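Local coordinates for protein transcription regulator (Haloarcula marismortui ATCC 43049, PDB 3CRJ) that probably binds DNA through a helix-turn-helix motif and represses transcription as a TetR-family regulator, at residues E71-S76 with E132-M137; A87-L92 with Y136-V141. One frame throughout, in Å; residues are numbered along the deposited sequence.

Both contacts use the long helix 121-148, and they share Met137. In contact 1 its segment 132-137 runs nearly parallel to 71-76 of helix 58-78; in contact 2 its segment 136-141 runs antiparallel to 87-92 of helix 85-97, the next helix in the chain. Their centres lie about 10 Å apart. Contact 1 is partly buried: aromatic rings and a valine bridge two well-separated axes, and Phe73, Val74 and Tyr133 keep some exposure. Contact 2, made by leucine, valine, methionine and the aliphatic part of one arginine, is mostly buried. No hydrogen bond crosses either interface; the charged ends of Arg88 and Arg135 bond to other parts of the same chain.

Contact 1 (E71-S76 with E132-M137); sequences ERFVDS and EYVRYM
In the TetR fold the helix 58-78 joins the DNA-binding part to the all-helical C-terminal domain, and here Phe73 and Val74 on it meet Tyr133 of helix 121-148. The two segments run nearly parallel, at 15°, with axes 11.8 Å apart, so long side chains must bridge the gap. Tyr133 spans it from its own helix, Phe73 from the other: in the tyrosine CG lies anti to the backbone N (chi1 -178°), which sends the ring out to the facing helix. Val74 uses its CG2 branch, which sits over one face of that ring, 3.5 Å from the Tyr133 centroid and 20° off the normal, in a CH-pi contact; its CG1 comes only to the hydroxyl, 3.8 Å from Tyr133 OH. The two aromatic rings do not stack. Phe73 CE2 lies at the edge of the Tyr133 ring, near its plane, 3.9 Å from Tyr133 CE2, and Tyr133 CD2 lies at the Phe73 edge, in the plane of that ring.

Phe73 CE2 also meets Val134 CG2 of the same helix, at 4.0 Å, and the selenium of Met137, a selenomethionine, makes an oblique Met-aromatic contact, with SE 5.1 Å from the Phe73 centroid. An alanine at Tyr133 has no ring for Val74 CG2 to rest on and would probably leave a gap between the two helices beside Phe73. Leu96 of helix 85-97 touches Phe73, Val134 and Met137, bringing a third helix to the contact. On the flank facing helix 156-176, Arg135 forms salt bridges with Glu132 and Glu157. Within helix 58-78, Ser76 OG donates a hydrogen bond of 2.7 Å to Phe73 O.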
loop_
_atom_site.group_PDB
_atom_site.type_symbol
_atom_site.label_atom_id
_atom_site.label_comp_id
_atom_site.label_asym_id
_atom_site.label_seq_id
_atom_site.Cartn_x
_atom_site.Cartn_y
_atom_site.Cartn_z
ATOM N N GLU A 71 -10.597 3.846 -17.028
ATOM C CA GLU A 71 -10.800 4.322 -18.411
ATOM C C GLU A 71 -10.034 5.616 -18.654
ATOM O O GLU A 71 -9.398 5.799 -19.697
ATOM C CB GLU A 71 -12.282 4.568 -18.724
ATOM C CG GLU A 71 -13.167 3.351 -18.808
ATOM C CD GLU A 71 -14.630 3.728 -19.049
ATOM O OE1 GLU A 71 -15.435 3.663 -18.088
ATOM O OE2 GLU A 71 -14.982 4.113 -20.199
ATOM N N ARG A 72 -10.139 6.523 -17.686
ATOM C CA ARG A 72 -9.386 7.772 -17.687
ATOM C C ARG A 72 -7.888 7.453 -17.838
ATOM O O ARG A 72 -7.175 8.091 -18.625
ATOM C CB ARG A 72 -9.645 8.550 -16.388
ATOM C CG ARG A 72 -10.607 9.742 -16.449
ATOM C CD ARG A 72 -9.909 10.893 -15.677
ATOM N NE ARG A 72 -10.784 11.878 -15.026
ATOM C CZ ARG A 72 -10.439 12.561 -13.928
ATOM N NH1 ARG A 72 -9.249 12.344 -13.368
ATOM N NH2 ARG A 72 -11.275 13.441 -13.374
ATOM N N PHE A 73 -7.421 6.455 -17.096
ATOM C CA PHE A 73 -6.013 6.074 -17.154
ATOM C C PHE A 73 -5.676 5.467 -18.520
ATOM O O PHE A 73 -4.694 5.865 -19.158
ATOM C CB PHE A 73 -5.655 5.110 -16.028
ATOM C CG PHE A 73 -4.250 4.614 -16.097
ATOM C CD1 PHE A 73 -3.196 5.423 -15.711
ATOM C CD2 PHE A 73 -3.972 3.334 -16.541
ATOM C CE1 PHE A 73 -1.884 4.969 -15.771
ATOM C CE2 PHE A 73 -2.659 2.872 -16.606
ATOM C CZ PHE A 73 -1.617 3.697 -16.222
ATOM N N VAL A 74 -6.518 4.529 -18.963
ATOM C CA VAL A 74 -6.397 3.892 -20.272
ATOM C C VAL A 74 -6.324 4.926 -21.407
ATOM O O VAL A 74 -5.461 4.829 -22.284
ATOM C CB VAL A 74 -7.534 2.846 -20.490
ATOM C CG1 VAL A 74 -7.775 2.537 -21.983
ATOM C CG2 VAL A 74 -7.243 1.566 -19.704
ATOM N N ASP A 75 -7.212 5.919 -21.360
ATOM C CA ASP A 75 -7.216 7.032 -22.309
ATOM C C ASP A 75 -5.859 7.694 -22.434
ATOM O O ASP A 75 -5.324 7.816 -23.540
ATOM C CB ASP A 75 -8.233 8.092 -21.889
ATOM C CG ASP A 75 -9.618 7.836 -22.445
ATOM O OD1 ASP A 75 -9.792 6.847 -23.205
ATOM O OD2 ASP A 75 -10.528 8.629 -22.111
ATOM N N SER A 76 -5.306 8.110 -21.297
ATOM C CA SER A 76 -4.064 8.887 -21.279
ATOM C C SER A 76 -2.883 8.101 -21.839
ATOM O O SER A 76 -2.009 8.684 -22.479
ATOM C CB SER A 76 -3.752 9.373 -19.867
ATOM O OG SER A 76 -3.533 8.262 -19.005
ATOM N N GLU A 132 -3.871 -5.720 -13.519
ATOM C CA GLU A 132 -3.599 -6.480 -14.763
ATOM C C GLU A 132 -3.293 -5.587 -15.961
ATOM O O GLU A 132 -2.429 -5.913 -16.786
ATOM C CB GLU A 132 -4.736 -7.433 -15.168
ATOM C CG GLU A 132 -5.084 -8.556 -14.215
ATOM C CD GLU A 132 -4.029 -9.661 -14.085
ATOM O OE1 GLU A 132 -2.805 -9.403 -14.252
ATOM O OE2 GLU A 132 -4.442 -10.807 -13.763
ATOM N N TYR A 133 -4.013 -4.473 -16.055
ATOM C CA TYR A 133 -3.859 -3.580 -17.182
ATOM C C TYR A 133 -2.468 -2.971 -17.181
ATOM O O TYR A 133 -1.807 -2.888 -18.236
ATOM C CB TYR A 133 -4.897 -2.458 -17.154
ATOM C CG TYR A 133 -4.757 -1.555 -18.345
ATOM C CD1 TYR A 133 -5.292 -1.929 -19.589
ATOM C CD2 TYR A 133 -4.053 -0.347 -18.257
ATOM C CE1 TYR A 133 -5.146 -1.117 -20.708
ATOM C CE2 TYR A 133 -3.887 0.479 -19.387
ATOM C CZ TYR A 133 -4.443 0.085 -20.603
ATOM O OH TYR A 133 -4.333 0.899 -21.720
ATOM N N VAL A 134 -2.031 -2.561 -15.990
ATOM C CA VAL A 134 -0.723 -1.957 -15.822
ATOM C C VAL A 134 0.325 -2.994 -16.119
ATOM O O VAL A 134 1.202 -2.766 -16.937
ATOM C CB VAL A 134 -0.556 -1.329 -14.417
ATOM C CG1 VAL A 134 0.894 -0.910 -14.161
ATOM C CG2 VAL A 134 -1.523 -0.129 -14.252
ATOM N N ARG A 135 0.209 -4.150 -15.481
ATOM C CA ARG A 135 1.046 -5.312 -15.773
ATOM C C ARG A 135 1.168 -5.597 -17.299
ATOM O O ARG A 135 2.281 -5.692 -17.833
ATOM C CB ARG A 135 0.472 -6.504 -15.020
ATOM C CG ARG A 135 1.325 -7.746 -14.980
ATOM C CD ARG A 135 0.494 -8.940 -14.476
ATOM N NE ARG A 135 0.878 -10.199 -15.131
ATOM C CZ ARG A 135 0.063 -10.981 -15.843
ATOM N NH1 ARG A 135 -1.231 -10.680 -16.022
ATOM N NH2 ARG A 135 0.551 -12.085 -16.389
ATOM N N TYR A 136 0.033 -5.709 -18.000
ATOM C CA TYR A 136 0.061 -5.904 -19.438
ATOM C C TYR A 136 0.868 -4.810 -20.137
ATOM O O TYR A 136 1.740 -5.110 -20.928
ATOM C CB TYR A 136 -1.343 -6.017 -20.035
ATOM C CG TYR A 136 -1.373 -6.172 -21.562
ATOM C CD1 TYR A 136 -1.583 -7.411 -22.164
ATOM C CD2 TYR A 136 -1.204 -5.064 -22.400
ATOM C CE1 TYR A 136 -1.620 -7.537 -23.569
ATOM C CE2 TYR A 136 -1.226 -5.170 -23.787
ATOM C CZ TYR A 136 -1.439 -6.401 -24.380
ATOM O OH TYR A 136 -1.465 -6.479 -25.782
HETATM N N MSE A 137 0.602 -3.547 -19.860
HETATM C CA MSE A 137 1.305 -2.496 -20.593
HETATM C C MSE A 137 2.784 -2.375 -20.222
HETATM O O MSE A 137 3.594 -1.966 -21.043
HETATM C CB MSE A 137 0.614 -1.159 -20.423
HETATM C CG MSE A 137 0.698 -0.666 -19.029
HETATM SE SE MSE A 137 0.102 1.146 -18.870
HETATM C CE MSE A 137 1.518 1.674 -17.674
#

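Contact 2 (A87-L92 with Y136-V141); sequences ARLNLL and YMLKAV
Arg88 lies across Val141, its aliphatic part packed on the valine and its charged end carried past it. Starting at the backbone, Arg88 CB meets Val141 CG2 at 3.7 Å. With CG anti to the backbone N (chi1 -158°) the chain then runs extended, and Arg88 CD meets the same methyl, Val141 CG2, at 3.9 Å. At the tip the guanidinium has left the valine: NH1 donates hydrogen bonds to the carbonyl oxygens of Thr82 and Val80, in the loop that leads into helix 85-97. The arginine thus ties that loop to its own helix while its methylenes cover part of helix 121-148.

Val141 serves two neighbours with its two methyls. While CG2 takes Arg88, CG1 approaches Leu89 CD1 at 3.9 Å, and the backbones come near each other here, with 6.3 Å between Leu89 CA and Val141 CA. Leu89 CD1 also meets Leu138 CD2, at 3.6 Å; the leucine crosses both partners at about a right angle, and this one methyl touches both Leu138 and Val141. One turn on, Leu92 and Met137 reach toward each other tip to tip, with Leu92 CG 3.4 Å from Met137 CE, and Leu92 CD2 rests 3.7 Å from the backbone oxygen of Met137. Leu89 further touches Leu198 of helix 181-198, and Leu138 touches Leu164 of helix 156-176, which extends the apolar layer to two more helices.

The segments run antiparallel at 158°, with axes 9.8 Å apart. This antiparallel apolar packing is part of the helical C-terminal domain, as in other TetR-family regulators.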
loop_
_atom_site.group_PDB
_atom_site.type_symbol
_atom_site.label_atom_id
_atom_site.label_comp_id
_atom_site.label_asym_id
_atom_site.label_seq_id
_atom_site.Cartn_x
_atom_site.Cartn_y
_atom_site.Cartn_z
ATOM N N ALA A 87 12.085 4.906 -24.245
ATOM C CA ALA A 87 11.243 6.102 -24.057
ATOM C C ALA A 87 9.845 5.771 -23.538
ATOM O O ALA A 87 9.224 6.572 -22.837
ATOM C CB ALA A 87 11.165 6.918 -25.315
ATOM N N ARG A 88 9.364 4.580 -23.872
ATOM C CA ARG A 88 8.002 4.214 -23.553
ATOM C C ARG A 88 7.883 3.740 -22.120
ATOM O O ARG A 88 6.887 4.039 -21.434
ATOM C CB ARG A 88 7.501 3.138 -24.511
ATOM C CG ARG A 88 5.986 3.095 -24.603
ATOM C CD ARG A 88 5.435 1.802 -25.217
ATOM N NE ARG A 88 4.007 1.688 -24.928
ATOM C CZ ARG A 88 3.055 2.366 -25.559
ATOM N NH1 ARG A 88 3.362 3.209 -26.553
ATOM N NH2 ARG A 88 1.788 2.191 -25.195
ATOM N N LEU A 89 8.886 2.992 -21.668
ATOM C CA LEU A 89 8.911 2.560 -20.294
ATOM C C LEU A 89 8.837 3.819 -19.466
ATOM O O LEU A 89 7.893 4.012 -18.667
ATOM C CB LEU A 89 10.172 1.762 -19.961
ATOM C CG LEU A 89 10.154 1.036 -18.605
ATOM C CD1 LEU A 89 8.825 0.284 -18.290
ATOM C CD2 LEU A 89 11.305 0.101 -18.474
ATOM N N ASN A 90 9.790 4.715 -19.697
ATOM C CA ASN A 90 9.847 5.941 -18.910
ATOM C C ASN A 90 8.523 6.684 -18.842
ATOM O O ASN A 90 8.068 7.057 -17.761
ATOM C CB ASN A 90 10.978 6.850 -19.391
ATOM C CG ASN A 90 12.316 6.411 -18.863
ATOM O OD1 ASN A 90 12.443 6.089 -17.691
ATOM N ND2 ASN A 90 13.316 6.381 -19.724
ATOM N N LEU A 91 7.910 6.880 -20.003
ATOM C CA LEU A 91 6.655 7.584 -20.126
ATOM C C LEU A 91 5.556 6.886 -19.353
ATOM O O LEU A 91 4.712 7.534 -18.750
ATOM C CB LEU A 91 6.292 7.702 -21.597
ATOM C CG LEU A 91 6.681 9.006 -22.311
ATOM C CD1 LEU A 91 7.941 9.675 -21.753
ATOM C CD2 LEU A 91 6.779 8.802 -23.850
ATOM N N LEU A 92 5.568 5.559 -19.353
ATOM C CA LEU A 92 4.599 4.823 -18.537
ATOM C C LEU A 92 4.874 5.039 -17.063
ATOM O O LEU A 92 3.962 5.370 -16.307
ATOM C CB LEU A 92 4.597 3.341 -18.875
ATOM C CG LEU A 92 3.595 2.992 -19.961
ATOM C CD1 LEU A 92 3.506 4.082 -21.002
ATOM C CD2 LEU A 92 3.950 1.667 -20.597
ATOM N N TYR A 136 0.033 -5.709 -18.000
ATOM C CA TYR A 136 0.061 -5.904 -19.438
ATOM C C TYR A 136 0.868 -4.810 -20.137
ATOM O O TYR A 136 1.740 -5.110 -20.928
ATOM C CB TYR A 136 -1.343 -6.017 -20.035
ATOM C CG TYR A 136 -1.373 -6.172 -21.562
ATOM C CD1 TYR A 136 -1.583 -7.411 -22.164
ATOM C CD2 TYR A 136 -1.204 -5.064 -22.400
ATOM C CE1 TYR A 136 -1.620 -7.537 -23.569
ATOM C CE2 TYR A 136 -1.226 -5.170 -23.787
ATOM C CZ TYR A 136 -1.439 -6.401 -24.380
ATOM O OH TYR A 136 -1.465 -6.479 -25.782
HETATM N N MSE A 137 0.602 -3.547 -19.860
HETATM C CA MSE A 137 1.305 -2.496 -20.593
HETATM C C MSE A 137 2.784 -2.375 -20.222
HETATM O O MSE A 137 3.594 -1.966 -21.043
HETATM C CB MSE A 137 0.614 -1.159 -20.423
HETATM C CG MSE A 137 0.698 -0.666 -19.029
HETATM SE SE MSE A 137 0.102 1.146 -18.870
HETATM C CE MSE A 137 1.518 1.674 -17.674
ATOM N N LEU A 138 3.136 -2.749 -19.002
ATOM C CA LEU A 138 4.531 -2.729 -18.579
ATOM C C LEU A 138 5.337 -3.908 -19.123
ATOM O O LEU A 138 6.394 -3.715 -19.729
ATOM C CB LEU A 138 4.615 -2.699 -17.058
ATOM C CG LEU A 138 4.450 -1.304 -16.450
ATOM C CD1 LEU A 138 4.522 -1.418 -14.937
ATOM C CD2 LEU A 138 5.492 -0.357 -16.977
ATOM N N LYS A 139 4.839 -5.127 -18.923
ATOM C CA LYS A 139 5.432 -6.284 -19.567
ATOM C C LYS A 139 5.584 -6.158 -21.092
ATOM O O LYS A 139 6.608 -6.565 -21.653
ATOM C CB LYS A 139 4.646 -7.525 -19.246
ATOM C CG LYS A 139 5.440 -8.787 -19.451
ATOM C CD LYS A 139 4.809 -9.913 -18.677
ATOM C CE LYS A 139 3.458 -10.321 -19.277
ATOM N NZ LYS A 139 3.605 -10.899 -20.619
ATOM N N ALA A 140 4.590 -5.565 -21.746
ATOM C CA ALA A 140 4.632 -5.368 -23.195
ATOM C C ALA A 140 5.778 -4.497 -23.672
ATOM O O ALA A 140 6.346 -4.780 -24.698
ATOM C CB ALA A 140 3.302 -4.827 -23.728
ATOM N N VAL A 141 6.141 -3.451 -22.941
ATOM C CA VAL A 141 7.205 -2.603 -23.455
ATOM C C VAL A 141 8.545 -3.257 -23.136
ATOM O O VAL A 141 9.477 -3.226 -23.954
ATOM C CB VAL A 141 7.097 -1.132 -23.021
ATOM C CG1 VAL A 141 7.058 -1.007 -21.516
ATOM C CG2 VAL A 141 8.249 -0.322 -23.608
#